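Hypothetical protein BACOVA_04980 (Bacteroides ovatus, PDB 3UFI) is probably a fimbrillin-like subunit of a pilus on the bacterial surface, and so is thought to serve in cell adhesion. Local coordinates at residues Asp42-Asp53 against Gly94-Tyr104; Asp61-Arg69 against Val78-Arg89. One frame throughout, in Å; residues are numbered along the deposited sequence. Where two conformers were deposited one is given.

Interaction 1: Asp42-Asp53 against Gly94-Tyr104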
loop_
_atom_site.group_PDB
_atom_site.type_symbol
_atom_site.label_atom_id
_atom_site.label_comp_id
_atom_site.label_asym_id
_atom_site.label_seq_id
_atom_site.Cartn_x
_atom_site.Cartn_y
_atom_site.Cartn_z
ATOM N N ASP A 42 7.152 10.133 5.736
ATOM C CA ASP A 42 7.091 8.727 5.311
ATOM C C ASP A 42 8.405 7.996 5.582
ATOM O O ASP A 42 9.485 8.535 5.343
ATOM C CB ASP A 42 6.711 8.607 3.835
ATOM C CG ASP A 42 5.234 8.857 3.541
ATOM O OD1 ASP A 42 4.436 9.014 4.514
ATOM O OD2 ASP A 42 4.865 8.838 2.362
ATOM N N ARG A 43 8.282 6.766 6.088
ATOM C CA ARG A 43 9.398 5.932 6.493
ATOM C C ARG A 43 9.453 4.653 5.712
ATOM O O ARG A 43 8.453 3.953 5.589
ATOM C CB ARG A 43 9.319 5.611 7.997
ATOM C CG ARG A 43 9.006 6.772 8.934
ATOM C CD ARG A 43 10.149 7.747 8.932
ATOM N NE ARG A 43 9.888 8.876 9.812
ATOM C CZ ARG A 43 10.289 8.962 11.077
ATOM N NH1 ARG A 43 10.973 7.970 11.635
ATOM N NH2 ARG A 43 10.030 10.049 11.784
ATOM N N ILE A 44 10.662 4.306 5.241
ATOM C CA ILE A 44 10.899 3.062 4.508
ATOM C C ILE A 44 11.990 2.244 5.232
ATOM O O ILE A 44 12.788 2.805 5.976
ATOM C CB ILE A 44 11.280 3.350 3.009
ATOM C CG1 ILE A 44 12.636 4.121 2.882
ATOM C CG2 ILE A 44 10.107 4.035 2.238
ATOM C CD1 ILE A 44 13.227 4.235 1.433
ATOM N N GLY A 45 11.994 0.936 5.008
ATOM C CA GLY A 45 13.018 0.037 5.517
ATOM C C GLY A 45 13.825 -0.450 4.340
ATOM O O GLY A 45 13.235 -0.879 3.357
ATOM N N VAL A 46 15.160 -0.318 4.390
ATOM C CA VAL A 46 16.097 -0.677 3.299
ATOM C C VAL A 46 17.002 -1.844 3.745
ATOM O O VAL A 46 17.613 -1.809 4.815
ATOM C CB VAL A 46 16.922 0.555 2.815
ATOM C CG1 VAL A 46 17.924 0.170 1.717
ATOM C CG2 VAL A 46 15.986 1.670 2.308
ATOM N N THR A 47 17.041 -2.902 2.921
ATOM C CA THR A 47 17.818 -4.098 3.185
ATOM C C THR A 47 18.798 -4.367 2.030
ATOM O O THR A 47 18.395 -4.358 0.865
ATOM C CB THR A 47 16.862 -5.292 3.389
ATOM O OG1 THR A 47 15.967 -4.989 4.456
ATOM C CG2 THR A 47 17.585 -6.601 3.699
ATOM N N VAL A 48 20.056 -4.676 2.379
ATOM C CA VAL A 48 21.086 -5.125 1.438
ATOM C C VAL A 48 20.890 -6.636 1.334
ATOM O O VAL A 48 21.149 -7.364 2.293
ATOM C CB VAL A 48 22.513 -4.711 1.833
ATOM C CG1 VAL A 48 23.532 -5.293 0.854
ATOM C CG2 VAL A 48 22.628 -3.191 1.891
ATOM N N GLU A 49 20.293 -7.066 0.218
ATOM C CA GLU A 49 19.919 -8.452 -0.054
ATOM C C GLU A 49 21.131 -9.284 -0.440
ATOM O O GLU A 49 21.404 -10.304 0.188
ATOM C CB GLU A 49 18.831 -8.509 -1.157
ATOM C CG GLU A 49 18.606 -9.904 -1.726
ATOM C CD GLU A 49 17.465 -10.079 -2.707
ATOM O OE1 GLU A 49 16.353 -9.577 -2.424
ATOM O OE2 GLU A 49 17.666 -10.781 -3.725
ATOM N N ALA A 50 21.844 -8.844 -1.471
ATOM C CA ALA A 50 22.996 -9.529 -2.032
ATOM C C ALA A 50 24.114 -8.571 -2.362
ATOM O O ALA A 50 23.876 -7.435 -2.762
ATOM C CB ALA A 50 22.591 -10.288 -3.296
ATOM N N ASP A 51 25.340 -9.066 -2.145
ATOM C CA ASP A 51 26.645 -8.505 -2.445
ATOM C C ASP A 51 27.215 -9.483 -3.458
ATOM O O ASP A 51 27.497 -10.632 -3.102
ATOM C CB ASP A 51 27.478 -8.398 -1.141
ATOM C CG ASP A 51 28.897 -7.844 -1.252
ATOM O OD1 ASP A 51 29.477 -7.889 -2.365
ATOM O OD2 ASP A 51 29.432 -7.368 -0.222
ATOM N N GLU A 52 27.271 -9.080 -4.738
ATOM C CA GLU A 52 27.706 -9.954 -5.833
ATOM C C GLU A 52 29.200 -10.325 -5.755
ATOM O O GLU A 52 29.578 -11.373 -6.282
ATOM C CB GLU A 52 27.367 -9.338 -7.198
ATOM C CG GLU A 52 26.042 -9.816 -7.779
ATOM C CD GLU A 52 24.775 -9.465 -7.016
ATOM O OE1 GLU A 52 24.417 -8.267 -6.967
ATOM O OE2 GLU A 52 24.113 -10.400 -6.508
ATOM N N ASP A 53 30.027 -9.512 -5.069
ATOM C CA ASP A 53 31.459 -9.787 -4.922
ATOM C C ASP A 53 31.743 -10.737 -3.735
ATOM O O ASP A 53 32.504 -11.696 -3.902
ATOM C CB ASP A 53 32.264 -8.479 -4.788
ATOM C CG ASP A 53 32.655 -7.823 -6.109
ATOM O OD1 ASP A 53 32.066 -8.186 -7.160
ATOM O OD2 ASP A 53 33.546 -6.942 -6.092
ATOM N N GLY A 94 31.870 -3.702 -6.771
ATOM C CA GLY A 94 30.897 -4.670 -7.256
ATOM C C GLY A 94 29.467 -4.155 -7.194
ATOM O O GLY A 94 29.218 -3.007 -6.801
ATOM N N GLU A 95 28.527 -5.010 -7.607
ATOM C CA GLU A 95 27.094 -4.722 -7.622
ATOM C C GLU A 95 26.410 -5.309 -6.409
ATOM O O GLU A 95 26.889 -6.282 -5.830
ATOM C CB GLU A 95 26.436 -5.269 -8.888
ATOM C CG GLU A 95 26.995 -4.668 -10.166
ATOM C CD GLU A 95 26.209 -4.952 -11.429
ATOM O OE1 GLU A 95 25.554 -6.017 -11.510
ATOM O OE2 GLU A 95 26.256 -4.100 -12.345
ATOM N N PHE A 96 25.286 -4.708 -6.026
ATOM C CA PHE A 96 24.464 -5.135 -4.899
ATOM C C PHE A 96 23.020 -5.152 -5.302
ATOM O O PHE A 96 22.624 -4.435 -6.224
ATOM C CB PHE A 96 24.643 -4.193 -3.698
ATOM C CG PHE A 96 26.051 -4.094 -3.158
ATOM C CD1 PHE A 96 26.989 -3.259 -3.759
ATOM C CD2 PHE A 96 26.431 -4.813 -2.027
ATOM C CE1 PHE A 96 28.290 -3.181 -3.264
ATOM C CE2 PHE A 96 27.722 -4.713 -1.518
ATOM C CZ PHE A 96 28.644 -3.901 -2.135
ATOM N N THR A 97 22.240 -5.978 -4.619
ATOM C CA THR A 97 20.800 -6.034 -4.727
ATOM C C THR A 97 20.254 -5.495 -3.418
ATOM O O THR A 97 20.668 -5.938 -2.350
ATOM C CB THR A 97 20.268 -7.425 -5.055
ATOM O OG1 THR A 97 20.819 -7.841 -6.299
ATOM C CG2 THR A 97 18.737 -7.449 -5.135
ATOM N N LEU A 98 19.351 -4.519 -3.503
ATOM C CA LEU A 98 18.726 -3.922 -2.325
ATOM C C LEU A 98 17.237 -3.973 -2.450
ATOM O O LEU A 98 16.714 -3.807 -3.546
ATOM C CB LEU A 98 19.159 -2.438 -2.151
ATOM C CG LEU A 98 20.418 -2.130 -1.329
ATOM C CD1 LEU A 98 21.695 -2.623 -2.032
ATOM C CD2 LEU A 98 20.538 -0.632 -1.089
ATOM N N ASN A 99 16.542 -4.186 -1.335
ATOM C CA ASN A 99 15.076 -4.220 -1.248
ATOM C C ASN A 99 14.612 -3.101 -0.374
ATOM O O ASN A 99 15.349 -2.719 0.538
ATOM C CB ASN A 99 14.556 -5.543 -0.640
ATOM C CG ASN A 99 14.969 -6.799 -1.330
ATOM O OD1 ASN A 99 14.900 -6.923 -2.553
ATOM N ND2 ASN A 99 15.355 -7.781 -0.540
ATOM N N ALA A 100 13.411 -2.594 -0.586
ATOM C CA ALA A 100 12.887 -1.571 0.296
ATOM C C ALA A 100 11.385 -1.733 0.409
ATOM O O ALA A 100 10.763 -2.316 -0.474
ATOM C CB ALA A 100 13.267 -0.178 -0.207
ATOM N N TYR A 101 10.802 -1.267 1.522
ATOM C CA TYR A 101 9.356 -1.368 1.698
ATOM C C TYR A 101 8.867 -0.186 2.502
ATOM O O TYR A 101 9.636 0.447 3.201
ATOM C CB TYR A 101 8.971 -2.703 2.375
ATOM C CG TYR A 101 9.243 -2.679 3.861
ATOM C CD1 TYR A 101 10.517 -2.955 4.362
ATOM C CD2 TYR A 101 8.255 -2.288 4.765
ATOM C CE1 TYR A 101 10.789 -2.870 5.720
ATOM C CE2 TYR A 101 8.523 -2.192 6.130
ATOM C CZ TYR A 101 9.793 -2.482 6.602
ATOM O OH TYR A 101 10.068 -2.383 7.946
ATOM N N TYR A 102 7.582 0.089 2.404
ATOM C CA TYR A 102 6.861 1.122 3.137
ATOM C C TYR A 102 5.566 0.484 3.658
ATOM O O TYR A 102 5.015 -0.333 2.936
ATOM C CB TYR A 102 6.560 2.326 2.200
ATOM C CG TYR A 102 5.512 3.280 2.741
ATOM C CD1 TYR A 102 4.147 3.018 2.581
ATOM C CD2 TYR A 102 5.879 4.420 3.460
ATOM C CE1 TYR A 102 3.180 3.845 3.149
ATOM C CE2 TYR A 102 4.915 5.256 4.029
ATOM C CZ TYR A 102 3.571 4.956 3.881
ATOM O OH TYR A 102 2.617 5.784 4.408
ATOM N N PRO A 103 4.990 0.865 4.823
ATOM C CA PRO A 103 5.535 1.758 5.865
ATOM C C PRO A 103 6.513 1.006 6.765
ATOM O O PRO A 103 6.251 -0.140 7.182
ATOM C CB PRO A 103 4.282 2.211 6.649
ATOM C CG PRO A 103 3.148 1.281 6.246
ATOM C CD PRO A 103 3.698 0.281 5.245
ATOM N N TYR A 104 7.625 1.668 7.113
ATOM C CA TYR A 104 8.607 1.078 8.015
ATOM C C TYR A 104 8.005 0.618 9.339
ATOM O O TYR A 104 7.177 1.307 9.932
ATOM C CB TYR A 104 9.708 2.099 8.363
ATOM C CG TYR A 104 10.828 1.490 9.181
ATOM C CD1 TYR A 104 11.855 0.786 8.566
ATOM C CD2 TYR A 104 10.844 1.593 10.578
ATOM C CE1 TYR A 104 12.885 0.212 9.305
ATOM C CE2 TYR A 104 11.863 1.004 11.331
ATOM C CZ TYR A 104 12.901 0.345 10.679
ATOM O OH TYR A 104 13.930 -0.250 11.342
HETATM O O HOH W 1 29.584 -6.349 -4.519
HETATM O O HOH W 2 22.754 -6.721 -8.855
HETATM O O HOH W 3 29.623 -7.586 -8.738
#
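Val46 and Val48 of strand 43-51 lie against Ala100 and Leu98 of strand 95-102, forming a row of apolar bumps on one face of an antiparallel ladder. Leu98 fills the dip between the two valines: its CD2 comes to 3.9 Å from Val46 CG1, while its CG sits beside Val48 CG2. Farther along, Phe96 runs alongside Asp51, ring and carboxylate planes 49° apart, and Phe96 CE2 is 3.4 Å from Asp51 CG. With CG anti to the backbone N (chi1 179°), the Asp51 carboxylate lies next to the ring, and it also accepts from Asn54 N.

On the other face the hollow is Gly45. The Tyr101 ring folds over it, with the Gly45 N above one ring face, and Tyr104 brings its edge up to the same glycine, CD1 being 3.3 Å from Gly45 CA, so that both rings close directly on its backbone. Tyr101 CG stands between its backbone N and carbonyl carbon (chi1 77°), and this swings the ring over the neighbouring strand.

At Glu49 and Ala50 the strand makes a classic beta bulge: both N-H groups reach Thr97 O from the same face of its plane, at 2.8 Å from Glu49 N and 3.3 Å from Ala50 N. Glu49 extends across to Asn99, whose ND2, in the conformer given, makes a 2.8 Å bond to the anti lone pair of Glu49 OE1, though Glu49 is poorly ordered. Chemically the faces differ: that of Val46, Val48, Leu98 and Ala100 is apolar along its middle and packs on Phe153 and Phe155, with Asp51 at its end, while on the other Asn99 links Glu49 at the bulge to Gln141 of strand 138-146, so both burial and directed polar bonds should hold the contact.

Interaction 2: Asp61-Arg69 against Val78-Arg89. With SO4 (sulfate ion), chain C; SO4 (sulfate ion), chain D.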
loop_
_atom_site.group_PDB
_atom_site.type_symbol
_atom_site.label_atom_id
_atom_site.label_comp_id
_atom_site.label_asym_id
_atom_site.label_seq_id
_atom_site.Cartn_x
_atom_site.Cartn_y
_atom_site.Cartn_z
ATOM N N ASP A 61 24.438 -8.776 6.397
ATOM C CA ASP A 61 24.151 -9.095 7.801
ATOM C C ASP A 61 23.816 -7.868 8.676
ATOM O O ASP A 61 23.062 -8.030 9.630
ATOM C CB ASP A 61 25.333 -9.852 8.436
ATOM C CG ASP A 61 25.565 -11.259 7.899
ATOM O OD1 ASP A 61 24.563 -11.964 7.608
ATOM O OD2 ASP A 61 26.743 -11.678 7.817
ATOM N N THR A 62 24.397 -6.682 8.404
ATOM C CA THR A 62 24.188 -5.466 9.215
ATOM C C THR A 62 23.039 -4.604 8.683
ATOM O O THR A 62 22.233 -4.081 9.459
ATOM C CB THR A 62 25.491 -4.617 9.236
ATOM O OG1 THR A 62 26.568 -5.426 9.692
ATOM C CG2 THR A 62 25.398 -3.355 10.114
ATOM N N TYR A 63 23.027 -4.408 7.358
ATOM C CA TYR A 63 22.121 -3.513 6.666
ATOM C C TYR A 63 20.829 -4.223 6.280
ATOM O O TYR A 63 20.557 -4.526 5.111
ATOM C CB TYR A 63 22.837 -2.875 5.482
ATOM C CG TYR A 63 24.114 -2.156 5.873
ATOM C CD1 TYR A 63 24.137 -1.261 6.943
ATOM C CD2 TYR A 63 25.285 -2.314 5.129
ATOM C CE1 TYR A 63 25.296 -0.548 7.269
ATOM C CE2 TYR A 63 26.450 -1.604 5.443
ATOM C CZ TYR A 63 26.447 -0.715 6.509
ATOM O OH TYR A 63 27.580 -0.000 6.819
ATOM N N ILE A 64 20.032 -4.482 7.319
ATOM C CA ILE A 64 18.729 -5.116 7.231
ATOM C C ILE A 64 17.697 -4.179 7.857
ATOM O O ILE A 64 17.916 -3.730 8.975
ATOM C CB ILE A 64 18.755 -6.501 7.932
ATOM C CG1 ILE A 64 19.798 -7.443 7.289
ATOM C CG2 ILE A 64 17.355 -7.139 7.968
ATOM C CD1 ILE A 64 20.150 -8.673 8.168
ATOM N N ASN A 65 16.589 -3.870 7.143
ATOM C CA ASN A 65 15.504 -3.043 7.683
ATOM C C ASN A 65 16.042 -1.727 8.316
ATOM O O ASN A 65 15.712 -1.383 9.446
ATOM C CB ASN A 65 14.715 -3.866 8.738
ATOM C CG ASN A 65 13.376 -3.305 9.103
ATOM O OD1 ASN A 65 12.597 -2.912 8.242
ATOM N ND2 ASN A 65 13.062 -3.291 10.394
ATOM N N ILE A 66 16.859 -0.997 7.569
ATOM C CA ILE A 66 17.420 0.272 8.030
ATOM C C ILE A 66 16.378 1.327 7.732
ATOM O O ILE A 66 15.950 1.424 6.595
ATOM C CB ILE A 66 18.811 0.577 7.386
ATOM C CG1 ILE A 66 19.825 -0.577 7.630
ATOM C CG2 ILE A 66 19.359 1.950 7.839
ATOM C CD1 ILE A 66 20.135 -0.984 9.137
ATOM N N GLN A 67 15.970 2.109 8.744
ATOM C CA GLN A 67 14.944 3.128 8.546
ATOM C C GLN A 67 15.497 4.394 7.878
ATOM O O GLN A 67 16.512 4.916 8.307
ATOM C CB GLN A 67 14.266 3.494 9.880
ATOM C CG GLN A 67 12.985 4.323 9.649
ATOM C CD GLN A 67 12.343 4.835 10.903
ATOM O OE1 GLN A 67 11.248 5.365 10.870
ATOM N NE2 GLN A 67 12.998 4.711 12.036
ATOM N N TYR A 68 14.799 4.863 6.834
ATOM C CA TYR A 68 15.028 6.100 6.087
ATOM C C TYR A 68 13.729 6.906 6.138
ATOM O O TYR A 68 12.644 6.327 6.189
ATOM C CB TYR A 68 15.469 5.839 4.623
ATOM C CG TYR A 68 16.915 5.413 4.480
ATOM C CD1 TYR A 68 17.330 4.133 4.844
ATOM C CD2 TYR A 68 17.874 6.293 3.987
ATOM C CE1 TYR A 68 18.668 3.742 4.720
ATOM C CE2 TYR A 68 19.213 5.921 3.878
ATOM C CZ TYR A 68 19.607 4.650 4.260
ATOM O OH TYR A 68 20.910 4.278 4.098
ATOM N N ARG A 69 13.842 8.232 6.197
ATOM C CA ARG A 69 12.682 9.119 6.238
ATOM C C ARG A 69 12.662 9.977 4.973
ATOM O O ARG A 69 13.708 10.433 4.530
ATOM C CB ARG A 69 12.751 10.008 7.496
ATOM C CG ARG A 69 11.553 10.921 7.690
ATOM C CD ARG A 69 11.773 11.814 8.888
ATOM N NE ARG A 69 10.748 12.854 8.995
ATOM C CZ ARG A 69 10.822 14.050 8.415
ATOM N NH1 ARG A 69 11.868 14.365 7.650
ATOM N NH2 ARG A 69 9.847 14.937 8.580
ATOM N N VAL A 78 18.658 8.829 6.021
ATOM C CA VAL A 78 18.637 7.822 7.081
ATOM C C VAL A 78 18.120 8.436 8.407
ATOM O O VAL A 78 18.351 9.615 8.687
ATOM C CB VAL A 78 20.008 7.092 7.255
ATOM C CG1 VAL A 78 21.020 7.920 8.047
ATOM C CG2 VAL A 78 19.800 5.716 7.892
ATOM N N VAL A 79 17.408 7.642 9.194
ATOM C CA VAL A 79 16.933 8.100 10.502
ATOM C C VAL A 79 18.052 7.874 11.512
ATOM O O VAL A 79 18.558 6.752 11.665
ATOM C CB VAL A 79 15.583 7.450 10.932
ATOM C CG1 VAL A 79 15.225 7.794 12.392
ATOM C CG2 VAL A 79 14.463 7.873 9.971
ATOM N N ASN A 80 18.449 8.969 12.168
ATOM C CA ASN A 80 19.450 8.984 13.223
ATOM C C ASN A 80 18.881 9.631 14.466
ATOM O O ASN A 80 18.755 10.851 14.510
ATOM C CB ASN A 80 20.711 9.723 12.789
ATOM C CG ASN A 80 21.506 9.067 11.715
ATOM O OD1 ASN A 80 21.660 7.846 11.661
ATOM N ND2 ASN A 80 22.063 9.883 10.855
ATOM N N GLU A 81 18.491 8.832 15.451
ATOM C CA GLU A 81 18.024 9.358 16.739
ATOM C C GLU A 81 19.201 9.292 17.672
ATOM O O GLU A 81 19.882 8.264 17.741
ATOM C CB GLU A 81 16.815 8.598 17.298
ATOM C CG GLU A 81 15.520 8.892 16.558
ATOM C CD GLU A 81 14.406 7.907 16.861
ATOM O OE1 GLU A 81 13.808 7.988 17.962
ATOM O OE2 GLU A 81 14.160 7.029 16.001
ATOM N N GLY A 82 19.489 10.404 18.324
ATOM C CA GLY A 82 20.644 10.487 19.205
ATOM C C GLY A 82 21.903 10.625 18.386
ATOM O O GLY A 82 21.838 11.039 17.225
ATOM N N SER A 83 23.051 10.245 18.969
ATOM C CA SER A 83 24.356 10.356 18.317
ATOM C C SER A 83 24.690 9.102 17.485
ATOM O O SER A 83 25.720 8.467 17.692
ATOM C CB SER A 83 25.441 10.607 19.369
ATOM O OG SER A 83 25.109 11.736 20.161
ATOM N N THR A 84 23.839 8.750 16.544
ATOM C CA THR A 84 24.104 7.584 15.706
ATOM C C THR A 84 24.359 8.013 14.278
ATOM O O THR A 84 24.034 9.141 13.898
ATOM C CB THR A 84 22.928 6.586 15.743
ATOM O OG1 THR A 84 21.763 7.236 15.253
ATOM C CG2 THR A 84 22.673 6.010 17.125
ATOM N N ASP A 85 24.936 7.107 13.494
ATOM C CA ASP A 85 25.095 7.245 12.051
ATOM C C ASP A 85 24.699 5.915 11.461
ATOM O O ASP A 85 25.521 4.995 11.385
ATOM C CB ASP A 85 26.495 7.695 11.618
ATOM C CG ASP A 85 26.606 7.870 10.096
ATOM O OD1 ASP A 85 25.581 7.660 9.383
ATOM O OD2 ASP A 85 27.705 8.199 9.621
ATOM N N ASN A 86 23.425 5.813 11.067
ATOM C CA ASN A 86 22.820 4.585 10.576
ATOM C C ASN A 86 22.910 4.395 9.068
ATOM O O ASN A 86 22.366 3.412 8.549
ATOM C CB ASN A 86 21.361 4.522 11.022
ATOM C CG ASN A 86 21.229 4.332 12.509
ATOM O OD1 ASN A 86 21.934 3.529 13.107
ATOM N ND2 ASN A 86 20.371 5.109 13.146
ATOM N N ASN A 87 23.634 5.279 8.374
ATOM C CA ASN A 87 23.801 5.205 6.920
ATOM C C ASN A 87 24.356 3.871 6.452
ATOM O O ASN A 87 25.203 3.281 7.120
ATOM C CB ASN A 87 24.733 6.318 6.408
ATOM C CG ASN A 87 24.063 7.644 6.192
ATOM O OD1 ASN A 87 23.191 7.807 5.324
ATOM N ND2 ASN A 87 24.517 8.641 6.938
ATOM N N ILE A 88 23.875 3.415 5.288
ATOM C CA ILE A 88 24.346 2.196 4.633
ATOM C C ILE A 88 25.590 2.573 3.856
ATOM O O ILE A 88 25.518 3.396 2.937
ATOM C CB ILE A 88 23.263 1.524 3.733
ATOM C CG1 ILE A 88 22.079 1.009 4.591
ATOM C CG2 ILE A 88 23.886 0.399 2.884
ATOM C CD1 ILE A 88 20.841 0.578 3.815
ATOM N N ARG A 89 26.732 1.999 4.252
ATOM C CA ARG A 89 27.999 2.254 3.581
ATOM C C ARG A 89 28.480 0.981 2.903
ATOM O O ARG A 89 29.151 0.150 3.519
ATOM C CB ARG A 89 29.056 2.816 4.542
ATOM C CG ARG A 89 28.734 4.198 5.061
ATOM C CD ARG A 89 29.594 4.536 6.267
ATOM N NE ARG A 89 29.117 5.742 6.944
ATOM C CZ ARG A 89 29.510 6.972 6.638
ATOM N NH1 ARG A 89 30.396 7.171 5.672
ATOM N NH2 ARG A 89 29.009 8.014 7.285
HETATM S S SO4 C . 30.697 10.843 5.182
HETATM O O1 SO4 C . 30.310 11.111 3.801
HETATM O O2 SO4 C . 31.449 11.986 5.693
HETATM O O3 SO4 C . 29.476 10.672 5.973
HETATM O O4 SO4 C . 31.538 9.644 5.246
HETATM S S SO4 D . 23.138 12.015 7.061
HETATM O O1 SO4 D . 21.812 11.514 6.706
HETATM O O2 SO4 D . 24.079 11.655 5.991
HETATM O O3 SO4 D . 23.086 13.470 7.185
HETATM O O4 SO4 D . 23.580 11.436 8.341
HETATM O O HOH W 4 30.180 -0.787 6.110
HETATM O O HOH W 5 17.794 4.253 10.792
HETATM O O HOH W 6 12.011 6.641 14.583
HETATM O O HOH W 7 22.716 5.975 3.369
#
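Tyr68 and Val78 form one antiparallel, non-hydrogen-bonded pair with CA atoms 4.1 Å apart, and next to it Val79 N gives Gln67 O a nearly straight bond (3.0 Å, 173°) before the chain leaves as a loop. The Val78 CG2 methyl sits over the face of the Tyr68 ring, 3.9 Å from its centroid, a CH-pi contact. Set anti to the backbone N, this methyl is turned between the ring and Ile66 CG2. Ile88 returns from the loop to wedge between two tyrosines: CG2 lies over one face of the Tyr63 ring, 4.0 Å from the centroid, while CD1 approaches Tyr68 CE1. Val79 CG2 rests against the extended Gln67, whose OE1 is taken by Arg43.

Arg89 N makes a weak bond to Tyr63 OH, and a water joins that hydroxyl to Arg89 O; Tyr68 OH donates to another water, which donates to Asn87 OD1.

Asp85 OD1 accepts from Asn87 N, closing an Asx turn, and also from Asn87 ND2, while Asp85 OD2 takes a salt bridge from Arg89 NH2 (2.7 Å). One sulfate lies at the edge of the Arg89 guanidinium, near its plane, bonded by NH1 and NH2; Asn87 ND2 holds another, both probably from the crystallisation liquor. This is a beta-hairpin, 66-72 with 75-78, continued by a loop that contains an Asx turn and folds back onto its own sheet.

The two interactions lie about 12 Å apart, centre to centre, on the same side of the chain's centre. Strand 43-51 comes first, followed by helix 59-62, strand 66-72, the loop after strand 75-78 and finally strand 95-102, so interaction 2 is nested within the chain segment that interaction 1 closes. Both reach one mixed sheet, where strand 43-51 sits between 66-72 and 95-102. Direct ties join them: Tyr101 OH lies 2.6 Å from Asn65 OD1, a probable hydrogen bond, and Tyr104 CZ packs 3.5 Å from Gln67 CB. Ile88 also packs on Val46, so the loop of interaction 2 reaches the apolar face of interaction 1 within the fimbrillin-like fold.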